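Local coordinates for Lin1944 protein (Listeria innocua, PDB 3D7L), which is of unknown function but belongs to the short-chain dehydrogenase/reductase family and so probably acts as an oxidoreductase, at residues K5-G10 and E54-V59; V84-K89 and A128-G133; L104-S109 and M146-R151; N158-S163 and V177-V182. All coordinates share one frame; numbering follows the deposited sequence.

Contact 1 of 4, residues K5-G10 and E54-V59; sequences KILLIG and EQVGKV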
loop_
_atom_site.group_PDB
_atom_site.type_symbol
_atom_site.label_atom_id
_atom_site.label_comp_id
_atom_site.label_asym_id
_atom_site.label_seq_id
_atom_site.Cartn_x
_atom_site.Cartn_y
_atom_site.Cartn_z
ATOM N N LYS D 5 25.574 -14.889 -3.561
ATOM C CA LYS D 5 25.151 -15.061 -2.178
ATOM C C LYS D 5 23.769 -14.417 -2.000
ATOM O O LYS D 5 23.587 -13.257 -2.338
ATOM C CB LYS D 5 26.167 -14.411 -1.248
ATOM C CG LYS D 5 26.115 -14.902 0.179
ATOM C CD LYS D 5 27.408 -14.549 0.927
ATOM C CE LYS D 5 27.246 -14.756 2.446
ATOM N NZ LYS D 5 28.525 -14.547 3.210
ATOM N N ILE D 6 22.819 -15.171 -1.453
ATOM C CA ILE D 6 21.430 -14.715 -1.313
ATOM C C ILE D 6 20.913 -14.846 0.124
ATOM O O ILE D 6 21.019 -15.915 0.749
ATOM C CB ILE D 6 20.485 -15.497 -2.266
ATOM C CG1 ILE D 6 20.930 -15.341 -3.729
ATOM C CG2 ILE D 6 19.042 -15.042 -2.094
ATOM C CD1 ILE D 6 20.252 -16.305 -4.679
ATOM N N LEU D 7 20.355 -13.761 0.644
ATOM C CA LEU D 7 19.674 -13.809 1.936
ATOM C C LEU D 7 18.192 -14.043 1.679
ATOM O O LEU D 7 17.512 -13.225 1.035
ATOM C CB LEU D 7 19.885 -12.518 2.731
ATOM C CG LEU D 7 19.146 -12.414 4.072
ATOM C CD1 LEU D 7 19.650 -13.435 5.098
ATOM C CD2 LEU D 7 19.234 -10.974 4.643
ATOM N N LEU D 8 17.702 -15.180 2.153
ATOM C CA LEU D 8 16.319 -15.554 1.938
ATOM C C LEU D 8 15.569 -15.475 3.257
ATOM O O LEU D 8 15.782 -16.312 4.155
ATOM C CB LEU D 8 16.232 -16.962 1.329
ATOM C CG LEU D 8 14.855 -17.632 1.178
ATOM C CD1 LEU D 8 13.831 -16.765 0.446
ATOM C CD2 LEU D 8 15.010 -18.983 0.489
ATOM N N ILE D 9 14.709 -14.462 3.375
ATOM C CA ILE D 9 13.903 -14.259 4.591
ATOM C C ILE D 9 12.563 -14.930 4.372
ATOM O O ILE D 9 11.889 -14.643 3.384
ATOM C CB ILE D 9 13.726 -12.741 4.939
ATOM C CG1 ILE D 9 15.101 -12.102 5.153
ATOM C CG2 ILE D 9 12.911 -12.544 6.241
ATOM C CD1 ILE D 9 15.357 -10.854 4.347
ATOM N N GLY D 10 12.193 -15.838 5.283
ATOM C CA GLY D 10 10.924 -16.582 5.176
ATOM C C GLY D 10 11.115 -17.978 4.602
ATOM O O GLY D 10 10.164 -18.589 4.125
ATOM N N GLU D 54 23.861 -6.656 10.053
ATOM C CA GLU D 54 25.236 -6.650 10.596
ATOM C C GLU D 54 25.801 -8.069 10.635
ATOM O O GLU D 54 26.939 -8.302 10.220
ATOM C CB GLU D 54 25.299 -6.089 12.024
ATOM C CG GLU D 54 24.862 -4.642 12.213
ATOM C CD GLU D 54 24.724 -4.260 13.707
ATOM O OE1 GLU D 54 23.778 -3.499 14.074
ATOM O OE2 GLU D 54 25.551 -4.743 14.517
ATOM N N GLN D 55 24.998 -9.007 11.140
ATOM C CA GLN D 55 25.382 -10.406 11.155
ATOM C C GLN D 55 25.706 -10.921 9.747
ATOM O O GLN D 55 26.749 -11.518 9.543
ATOM C CB GLN D 55 24.314 -11.274 11.846
ATOM C CG GLN D 55 24.384 -11.249 13.398
ATOM C CD GLN D 55 23.231 -12.012 14.116
ATOM O OE1 GLN D 55 23.455 -12.667 15.143
ATOM N NE2 GLN D 55 22.008 -11.905 13.591
ATOM N N VAL D 56 24.817 -10.645 8.786
ATOM C CA VAL D 56 24.909 -11.201 7.430
ATOM C C VAL D 56 26.068 -10.662 6.573
ATOM O O VAL D 56 26.620 -11.407 5.770
ATOM C CB VAL D 56 23.574 -11.027 6.654
ATOM C CG1 VAL D 56 23.739 -11.446 5.214
ATOM C CG2 VAL D 56 22.479 -11.844 7.299
ATOM N N GLY D 57 26.422 -9.382 6.728
ATOM C CA GLY D 57 27.388 -8.731 5.833
ATOM C C GLY D 57 26.868 -8.515 4.409
ATOM O O GLY D 57 25.651 -8.450 4.181
ATOM N N LYS D 58 27.779 -8.418 3.443
ATOM C CA LYS D 58 27.402 -8.129 2.055
ATOM C C LYS D 58 26.834 -9.345 1.340
ATOM O O LYS D 58 27.398 -10.440 1.424
ATOM C CB LYS D 58 28.601 -7.568 1.261
ATOM C CG LYS D 58 28.889 -6.078 1.506
ATOM C CD LYS D 58 27.967 -5.216 0.646
ATOM C CE LYS D 58 28.378 -3.745 0.638
ATOM N NZ LYS D 58 27.578 -2.932 -0.350
ATOM N N VAL D 59 25.699 -9.141 0.658
ATOM C CA VAL D 59 25.119 -10.156 -0.241
ATOM C C VAL D 59 24.791 -9.623 -1.643
ATOM O O VAL D 59 24.883 -8.417 -1.918
ATOM C CB VAL D 59 23.885 -10.883 0.391
ATOM C CG1 VAL D 59 24.325 -11.671 1.605
ATOM C CG2 VAL D 59 22.779 -9.899 0.750
#
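K5 and L7 of strand 5-9 meet V56, K58 and V59 where helix 46-56 hands over to the neighbouring strand of a Rossmann-type parallel sheet. The two segments share no hydrogen bond. They are joined by apolar packing and by carbon-to-carbonyl contacts.

The apolar part has two places. L7 and V56 meet methyl to methyl, L7 CD1 lying 3.9 Å from V56 CG2, which seats the last turn of the helix on the sheet. The leucine CG stands opposite the backbone N (chi1 176°), and this directs its methyls toward the helix. V59 packs between L7 and K5: its CG2 comes within 4.4 Å of L7 CB, while its CG1 lies 4.0 Å from K5 CG, the lysine and valine side chains crossing at about a right angle.

The polar surroundings lie beyond the pair. K5 is hydrogen-bonded through its backbone to D60 and A61, and L7 to A61, so pairing of the two strands is established just past V59. I30 of strand 28-33 touches both K5 and L7 on the other flank. K58 sends its amine to L104 O.

G57, the first residue to leave the helix, has a positive phi of 69°, a conformation that favours glycine and turns the chain back to the sheet. K5, extended beyond CG, passes alongside this turn with CD 4.1 Å from K58 O. The closest approach is at the start of the strand, where K5 O lies 3.6 Å from V59 CB.

Contact 2 of 4, residues V84-K89 and A128-G133; sequences VTISSK and AAMANG
Helices 79-100 and 126-142 pack side by side in this Rossmann-type fold, and T85, I86 and K89 of the first meet M130, A131 and N132 of the second. In short-chain dehydrogenases the corresponding pair of long helices commonly forms a dimer interface, and that is borne out here: I86 packs on I86 of the second subunit, and M130 on I94 of the second subunit. The short helical segments run in broadly the same direction, with axes 9.7 Å apart at closest approach and 38° between them.

A131 sits at the middle of the contact, its CB methyl held between T85 CG2 at 3.6 Å and K89 CG at 3.7 Å. On one flank, selenomethionine M130 bends at its last torsion (chi3 64°), turning CE toward T85 and I86. That methyl lies 3.6 Å from T85 CG2 and 3.7 Å from I86 CG1, the isoleucine crossing the selenomethionine at about a right angle.

On the other flank the contact is polar. K89 folds at chi2 and chi4 over A131, and NZ donates to N132 OD1 at 2.8 Å, in the carbonyl plane and on a lone pair (C=O...N angle 143°). T85 OG1 is engaged by S127 OG and T70 N.

The amine has a second carbonyl acceptor, which helps to fix its direction: K89 bonds T114 O directly and N132 ND2 adds a weak bond to G115 O, so both helices are tied to the chain just after strand 108-113.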
loop_
_atom_site.group_PDB
_atom_site.type_symbol
_atom_site.label_atom_id
_atom_site.label_comp_id
_atom_site.label_asym_id
_atom_site.label_seq_id
_atom_site.Cartn_x
_atom_site.Cartn_y
_atom_site.Cartn_z
ATOM N N VAL D 84 -1.325 -4.538 12.615
ATOM C CA VAL D 84 -0.492 -5.743 12.564
ATOM C C VAL D 84 0.027 -5.952 11.131
ATOM O O VAL D 84 1.233 -6.085 10.904
ATOM C CB VAL D 84 -1.260 -7.002 13.116
ATOM C CG1 VAL D 84 -0.368 -8.214 13.106
ATOM C CG2 VAL D 84 -1.785 -6.743 14.544
ATOM N N THR D 85 -0.882 -5.937 10.158
ATOM C CA THR D 85 -0.478 -5.974 8.739
ATOM C C THR D 85 0.568 -4.895 8.448
ATOM O O THR D 85 1.624 -5.169 7.846
ATOM C CB THR D 85 -1.670 -5.716 7.837
ATOM O OG1 THR D 85 -2.712 -6.599 8.218
ATOM C CG2 THR D 85 -1.297 -5.948 6.336
ATOM N N ILE D 86 0.254 -3.674 8.884
ATOM C CA ILE D 86 1.111 -2.515 8.659
ATOM C C ILE D 86 2.532 -2.730 9.156
ATOM O O ILE D 86 3.481 -2.331 8.469
ATOM C CB ILE D 86 0.496 -1.214 9.213
ATOM C CG1 ILE D 86 -0.747 -0.835 8.380
ATOM C CG2 ILE D 86 1.516 -0.077 9.180
ATOM C CD1 ILE D 86 -1.497 0.391 8.871
ATOM N N SER D 87 2.692 -3.397 10.303
ATOM C CA SER D 87 4.043 -3.624 10.839
ATOM C C SER D 87 4.770 -4.793 10.191
ATOM O O SER D 87 5.996 -4.862 10.263
ATOM C CB SER D 87 4.045 -3.768 12.380
ATOM O OG SER D 87 3.561 -5.047 12.754
ATOM N N SER D 88 4.028 -5.697 9.543
ATOM C CA SER D 88 4.605 -6.967 9.073
ATOM C C SER D 88 4.695 -7.128 7.537
ATOM O O SER D 88 5.717 -6.775 6.952
ATOM C CB SER D 88 3.896 -8.158 9.725
ATOM O OG SER D 88 4.575 -9.373 9.422
ATOM N N LYS D 89 3.645 -7.642 6.892
ATOM C CA LYS D 89 3.668 -7.821 5.445
ATOM C C LYS D 89 3.965 -6.505 4.739
ATOM O O LYS D 89 4.668 -6.503 3.731
ATOM C CB LYS D 89 2.351 -8.422 4.925
ATOM C CG LYS D 89 2.273 -8.649 3.401
ATOM C CD LYS D 89 3.099 -9.847 2.973
ATOM C CE LYS D 89 2.980 -10.145 1.485
ATOM N NZ LYS D 89 1.641 -10.646 1.135
ATOM N N ALA D 128 -4.758 -7.611 3.674
ATOM C CA ALA D 128 -3.669 -8.174 2.856
ATOM C C ALA D 128 -3.584 -7.459 1.472
ATOM O O ALA D 128 -2.494 -7.160 0.963
ATOM C CB ALA D 128 -3.843 -9.686 2.712
ATOM N N ALA D 129 -4.744 -7.154 0.894
ATOM C CA ALA D 129 -4.821 -6.356 -0.333
ATOM C C ALA D 129 -4.036 -5.027 -0.206
ATOM O O ALA D 129 -3.170 -4.726 -1.030
ATOM C CB ALA D 129 -6.299 -6.068 -0.687
HETATM N N MSE D 130 -4.351 -4.253 0.837
HETATM C CA MSE D 130 -3.576 -3.050 1.218
HETATM C C MSE D 130 -2.060 -3.258 1.218
HETATM O O MSE D 130 -1.324 -2.519 0.556
HETATM C CB MSE D 130 -4.026 -2.574 2.613
HETATM C CG MSE D 130 -3.372 -1.271 3.120
HETATM SE SE MSE D 130 -3.542 -1.068 5.086
HETATM C CE MSE D 130 -2.490 -2.573 5.674
ATOM N N ALA D 131 -1.608 -4.254 1.986
ATOM C CA ALA D 131 -0.190 -4.576 2.102
ATOM C C ALA D 131 0.384 -4.867 0.725
ATOM O O ALA D 131 1.436 -4.344 0.370
ATOM C CB ALA D 131 0.027 -5.785 3.014
ATOM N N ASN D 132 -0.297 -5.715 -0.048
ATOM C CA ASN D 132 0.190 -6.079 -1.393
ATOM C C ASN D 132 0.294 -4.894 -2.357
ATOM O O ASN D 132 1.284 -4.759 -3.093
ATOM C CB ASN D 132 -0.654 -7.195 -2.019
ATOM C CG ASN D 132 -0.583 -8.480 -1.239
ATOM O OD1 ASN D 132 0.291 -8.649 -0.371
ATOM N ND2 ASN D 132 -1.537 -9.373 -1.484
ATOM N N GLY D 133 -0.733 -4.050 -2.361
ATOM C CA GLY D 133 -0.725 -2.840 -3.171
ATOM C C GLY D 133 0.395 -1.894 -2.757
ATOM O O GLY D 133 1.089 -1.322 -3.608
#

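Contact 3 of 4, residues L104-S109 and M146-R151; sequences LNDKGS and MPRGIR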
loop_
_atom_site.group_PDB
_atom_site.type_symbol
_atom_site.label_atom_id
_atom_site.label_comp_id
_atom_site.label_asym_id
_atom_site.label_seq_id
_atom_site.Cartn_x
_atom_site.Cartn_y
_atom_site.Cartn_z
ATOM N N LEU D 104 23.739 -4.672 0.063
ATOM C CA LEU D 104 23.787 -5.267 -1.259
ATOM C C LEU D 104 25.042 -4.904 -2.011
ATOM O O LEU D 104 25.475 -3.743 -2.012
ATOM C CB LEU D 104 22.569 -4.890 -2.104
ATOM C CG LEU D 104 21.281 -5.676 -1.884
ATOM C CD1 LEU D 104 20.281 -5.143 -2.859
ATOM C CD2 LEU D 104 21.496 -7.206 -2.085
ATOM N N ASN D 105 25.617 -5.916 -2.653
ATOM C CA ASN D 105 26.700 -5.704 -3.579
ATOM C C ASN D 105 26.210 -4.909 -4.806
ATOM O O ASN D 105 25.005 -4.855 -5.097
ATOM C CB ASN D 105 27.307 -7.049 -3.992
ATOM C CG ASN D 105 28.187 -7.666 -2.899
ATOM O OD1 ASN D 105 28.890 -6.963 -2.161
ATOM N ND2 ASN D 105 28.166 -8.992 -2.812
ATOM N N ASP D 106 27.150 -4.285 -5.515
ATOM C CA ASP D 106 26.846 -3.569 -6.744
ATOM C C ASP D 106 26.075 -4.486 -7.698
ATOM O O ASP D 106 26.424 -5.644 -7.837
ATOM C CB ASP D 106 28.144 -3.086 -7.393
ATOM C CG ASP D 106 28.827 -1.955 -6.601
ATOM O OD1 ASP D 106 29.949 -1.573 -6.973
ATOM O OD2 ASP D 106 28.265 -1.444 -5.610
ATOM N N LYS D 107 25.010 -3.974 -8.320
ATOM C CA LYS D 107 24.183 -4.757 -9.257
ATOM C C LYS D 107 23.347 -5.845 -8.568
ATOM O O LYS D 107 22.823 -6.729 -9.234
ATOM C CB LYS D 107 25.043 -5.399 -10.367
ATOM C CG LYS D 107 26.115 -4.495 -11.004
ATOM C CD LYS D 107 25.854 -4.199 -12.469
ATOM C CE LYS D 107 24.974 -2.944 -12.622
ATOM N NZ LYS D 107 24.074 -2.999 -13.824
ATOM N N GLY D 108 23.246 -5.790 -7.241
ATOM C CA GLY D 108 22.433 -6.720 -6.456
ATOM C C GLY D 108 20.954 -6.429 -6.673
ATOM O O GLY D 108 20.607 -5.535 -7.453
ATOM N N SER D 109 20.079 -7.186 -6.014
ATOM C CA SER D 109 18.624 -6.988 -6.155
ATOM C C SER D 109 17.858 -7.261 -4.872
ATOM O O SER D 109 18.329 -8.029 -4.034
ATOM C CB SER D 109 18.061 -7.906 -7.248
ATOM O OG SER D 109 18.078 -9.259 -6.824
HETATM N N MSE D 146 17.459 3.440 -6.979
HETATM C CA MSE D 146 18.447 2.498 -6.435
HETATM C C MSE D 146 19.856 2.905 -6.812
HETATM O O MSE D 146 20.093 3.291 -7.951
HETATM C CB MSE D 146 18.135 1.060 -6.848
HETATM C CG MSE D 146 16.907 0.506 -6.108
HETATM SE SE MSE D 146 17.304 0.097 -4.201
HETATM C CE MSE D 146 15.515 -0.187 -3.532
ATOM N N PRO D 147 20.782 2.878 -5.839
ATOM C CA PRO D 147 22.183 3.185 -6.152
ATOM C C PRO D 147 22.917 1.958 -6.666
ATOM O O PRO D 147 22.422 0.840 -6.480
ATOM C CB PRO D 147 22.765 3.603 -4.800
ATOM C CG PRO D 147 21.924 2.867 -3.768
ATOM C CD PRO D 147 20.579 2.568 -4.404
ATOM N N ARG D 148 24.064 2.178 -7.330
ATOM C CA ARG D 148 25.006 1.099 -7.685
ATOM C C ARG D 148 24.421 -0.085 -8.517
ATOM O O ARG D 148 24.894 -1.227 -8.441
ATOM C CB ARG D 148 25.721 0.602 -6.419
ATOM C CG ARG D 148 26.388 1.720 -5.601
ATOM C CD ARG D 148 27.049 1.190 -4.335
ATOM N NE ARG D 148 26.121 0.781 -3.262
ATOM C CZ ARG D 148 25.829 -0.487 -2.969
ATOM N NH1 ARG D 148 25.013 -0.759 -1.955
ATOM N NH2 ARG D 148 26.363 -1.497 -3.686
ATOM N N GLY D 149 23.414 0.223 -9.324
ATOM C CA GLY D 149 22.821 -0.725 -10.292
ATOM C C GLY D 149 21.883 -1.747 -9.666
ATOM O O GLY D 149 21.492 -2.725 -10.306
ATOM N N ILE D 150 21.511 -1.503 -8.420
ATOM C CA ILE D 150 20.663 -2.403 -7.672
ATOM C C ILE D 150 19.251 -2.457 -8.257
ATOM O O ILE D 150 18.707 -1.432 -8.677
ATOM C CB ILE D 150 20.646 -2.020 -6.188
ATOM C CG1 ILE D 150 21.978 -2.435 -5.518
ATOM C CG2 ILE D 150 19.478 -2.674 -5.480
ATOM C CD1 ILE D 150 22.381 -1.594 -4.297
ATOM N N ARG D 151 18.679 -3.661 -8.319
ATOM C CA ARG D 151 17.325 -3.856 -8.876
ATOM C C ARG D 151 16.332 -4.244 -7.796
ATOM O O ARG D 151 16.719 -4.755 -6.730
ATOM C CB ARG D 151 17.337 -4.901 -9.999
ATOM C CG ARG D 151 18.406 -4.632 -11.096
ATOM C CD ARG D 151 18.461 -5.772 -12.146
ATOM N NE ARG D 151 18.993 -6.982 -11.545
ATOM C CZ ARG D 151 18.284 -8.053 -11.174
ATOM N NH1 ARG D 151 16.980 -8.135 -11.384
ATOM N NH2 ARG D 151 18.909 -9.075 -10.624
HETATM O O HOH W 1 21.732 -6.552 -11.798
HETATM O O HOH W 2 21.570 -8.910 -9.703
HETATM O O HOH W 3 21.932 -4.018 -12.775
#
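R148 grips the L104 carbonyl end-on, NH1 and NH2 both donating to L104 O at 3.0 and 2.9 Å. NH2 also reaches D106 OD2 at 2.7 Å, a nearly straight salt bridge (162° at the hydrogen) that meets the oxygen close to its C-O axis. Carboxylate and guanidinium planes are 43° apart, and I150 CD1 lies over one guanidinium face, toward its rim. L104 CD1 packs on I150 CG2 at 3.7 Å.

Backbone bonds complete the first shell: K107 N to R148 O at 2.8 Å, then R151 N to G108 O at 2.8 Å. Two turns position these groups, type II from N105 to G108 and type I' from P147 to I150, the latter with positive phi at R148 and G149.

Farther out, two waters bridge K107 O to R151, one through NE and one through NH2, while S109 CB lies over that guanidinium, toward its rim; R151 NH1 continues to Q194 O and S189 O. K58 NZ adds another donor to L104 O. Residues 146-151 form the loop from helix 126-142 into strand 151-157, which the parallel S109-R151 bridge sets beside strand 108-113, with strand 59-64 on the latter's far flank.

Contact 4 of 4, residues N158-S163 and V177-V182; sequences NVLEES and VPAAKV
L160 and V177 form a single backbone bridge between the loop after strand 151-157 and the lead-in to helix 179-191, in the Rossmann-type fold's C-terminal part. In the short-chain dehydrogenase family the region after this strand usually borders the active-site cleft, and these loops probably do so here.

V177 is the principal bump, slotted against the backbone of the loop. Its N-H reaches V159 O at 2.9 Å, nearly in line with the carbonyl, and its own O receives E161 N at 2.8 Å from above the carbonyl plane. V177 thus bonds to the residues either side of L160. Both of its methyls pack against N158 CB, CG2 at 3.9 Å and CG1 at 4.0 Å.

L160 supplies a second bump. With CG anti to the carbonyl carbon (chi1 -49°), the two methyls reach the first helical turn: CD1 sits 4.0 Å from A179 CB, and CD2 lies 3.9 Å from V182 CG2, L160 and V182 crossing at about a right angle. T14 of helix 14-23 touches L160 as well. E161 lies along the ring of P178, pointing the same way, with OE1 3.6 Å from P178 CG.

E162 bends back to the helix start. OE2 is met from above its carboxylate plane by A179 N at 2.7 Å, while a water links OE1 to A180 N, the water oxygen standing 2.8 Å from A180 N.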
loop_
_atom_site.group_PDB
_atom_site.type_symbol
_atom_site.label_atom_id
_atom_site.label_comp_id
_atom_site.label_asym_id
_atom_site.label_seq_id
_atom_site.Cartn_x
_atom_site.Cartn_y
_atom_site.Cartn_z
ATOM N N ASN D 158 -0.752 -16.322 -6.772
ATOM C CA ASN D 158 -2.099 -16.798 -6.488
ATOM C C ASN D 158 -2.006 -17.721 -5.280
ATOM O O ASN D 158 -0.895 -18.036 -4.797
ATOM C CB ASN D 158 -2.609 -17.567 -7.713
ATOM C CG ASN D 158 -4.112 -17.673 -7.776
ATOM O OD1 ASN D 158 -4.809 -17.532 -6.762
ATOM N ND2 ASN D 158 -4.638 -17.911 -8.994
ATOM N N VAL D 159 -3.151 -18.170 -4.781
ATOM C CA VAL D 159 -3.161 -19.231 -3.764
ATOM C C VAL D 159 -2.337 -20.448 -4.236
ATOM O O VAL D 159 -2.414 -20.830 -5.410
ATOM C CB VAL D 159 -4.629 -19.637 -3.340
ATOM C CG1 VAL D 159 -5.464 -20.062 -4.547
ATOM C CG2 VAL D 159 -4.614 -20.766 -2.293
ATOM N N LEU D 160 -1.541 -21.028 -3.335
ATOM C CA LEU D 160 -0.719 -22.215 -3.665
ATOM C C LEU D 160 -1.458 -23.557 -3.589
ATOM O O LEU D 160 -2.221 -23.807 -2.650
ATOM C CB LEU D 160 0.525 -22.292 -2.778
ATOM C CG LEU D 160 1.372 -21.027 -2.656
ATOM C CD1 LEU D 160 2.554 -21.306 -1.759
ATOM C CD2 LEU D 160 1.822 -20.548 -4.049
ATOM N N GLU D 161 -1.211 -24.424 -4.572
ATOM C CA GLU D 161 -1.725 -25.787 -4.537
ATOM C C GLU D 161 -1.407 -26.463 -3.191
ATOM O O GLU D 161 -2.259 -27.147 -2.610
ATOM C CB GLU D 161 -1.119 -26.629 -5.671
ATOM C CG GLU D 161 -1.545 -26.193 -7.066
ATOM C CD GLU D 161 -1.031 -27.108 -8.157
ATOM O OE1 GLU D 161 -0.059 -27.855 -7.925
ATOM O OE2 GLU D 161 -1.600 -27.074 -9.261
ATOM N N GLU D 162 -0.183 -26.274 -2.696
ATOM C CA GLU D 162 0.217 -26.906 -1.439
ATOM C C GLU D 162 -0.431 -26.291 -0.192
ATOM O O GLU D 162 -0.261 -26.810 0.908
ATOM C CB GLU D 162 1.743 -27.010 -1.291
ATOM C CG GLU D 162 2.587 -26.036 -2.108
ATOM C CD GLU D 162 2.657 -26.362 -3.594
ATOM O OE1 GLU D 162 3.246 -27.389 -4.006
ATOM O OE2 GLU D 162 2.125 -25.556 -4.363
ATOM N N SER D 163 -1.169 -25.199 -0.377
ATOM C CA SER D 163 -1.983 -24.596 0.684
ATOM C C SER D 163 -3.495 -24.720 0.438
ATOM O O SER D 163 -4.280 -24.323 1.286
ATOM C CB SER D 163 -1.625 -23.116 0.841
ATOM O OG SER D 163 -0.273 -22.945 1.221
ATOM N N VAL D 177 -1.899 -22.326 -7.841
ATOM C CA VAL D 177 -0.668 -22.484 -8.621
ATOM C C VAL D 177 0.349 -23.295 -7.822
ATOM O O VAL D 177 0.367 -23.217 -6.592
ATOM C CB VAL D 177 -0.065 -21.101 -9.049
ATOM C CG1 VAL D 177 -0.998 -20.372 -10.061
ATOM C CG2 VAL D 177 0.209 -20.225 -7.841
ATOM N N PRO D 178 1.186 -24.090 -8.515
ATOM C CA PRO D 178 2.221 -24.799 -7.756
ATOM C C PRO D 178 3.230 -23.795 -7.203
ATOM O O PRO D 178 3.625 -22.869 -7.908
ATOM C CB PRO D 178 2.899 -25.694 -8.808
ATOM C CG PRO D 178 2.008 -25.679 -9.995
ATOM C CD PRO D 178 1.285 -24.360 -9.963
ATOM N N ALA D 179 3.634 -23.980 -5.956
ATOM C CA ALA D 179 4.695 -23.181 -5.366
ATOM C C ALA D 179 5.983 -23.215 -6.215
ATOM O O ALA D 179 6.636 -22.178 -6.370
ATOM C CB ALA D 179 4.965 -23.648 -3.965
ATOM N N ALA D 180 6.321 -24.376 -6.780
ATOM C CA ALA D 180 7.423 -24.480 -7.751
ATOM C C ALA D 180 7.351 -23.466 -8.907
ATOM O O ALA D 180 8.389 -22.995 -9.390
ATOM C CB ALA D 180 7.526 -25.903 -8.315
ATOM N N LYS D 181 6.134 -23.159 -9.379
ATOM C CA LYS D 181 5.977 -22.209 -10.483
ATOM C C LYS D 181 6.226 -20.784 -10.003
ATOM O O LYS D 181 6.897 -20.004 -10.673
ATOM C CB LYS D 181 4.598 -22.355 -11.125
ATOM C CG LYS D 181 4.354 -21.494 -12.346
ATOM C CD LYS D 181 2.923 -21.623 -12.786
ATOM C CE LYS D 181 2.650 -20.804 -14.032
ATOM N NZ LYS D 181 1.255 -20.998 -14.493
ATOM N N VAL D 182 5.686 -20.433 -8.845
ATOM C CA VAL D 182 5.950 -19.133 -8.270
ATOM C C VAL D 182 7.459 -18.949 -8.019
ATOM O O VAL D 182 7.980 -17.855 -8.195
ATOM C CB VAL D 182 5.147 -18.910 -6.961
ATOM C CG1 VAL D 182 5.368 -17.496 -6.420
ATOM C CG2 VAL D 182 3.644 -19.138 -7.218
HETATM O O HOH W 4 5.258 -26.906 -6.415
#

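From the N terminus, contact 1 closes the first loop, joining strand 5-9 to the exit of helix 46-56. Contacts 2 and 3 then interlock: contact 2 opens on helix 79-100, contact 3 opens at 104-109, contact 2 closes on helix 126-142, and contact 3 closes at 146-151. The two therefore cross, and both touch the second subunit, although their centres lie about 25 Å apart. Contact 4 follows in series, closing the short excursion between strand 151-157 and helix 179-191. Contacts 1 and 3 meet directly at one end of the sheet, where V59 O probably accepts from N105 N at 2.7 Å; contact 4 lies across the chain's centre from contact 3.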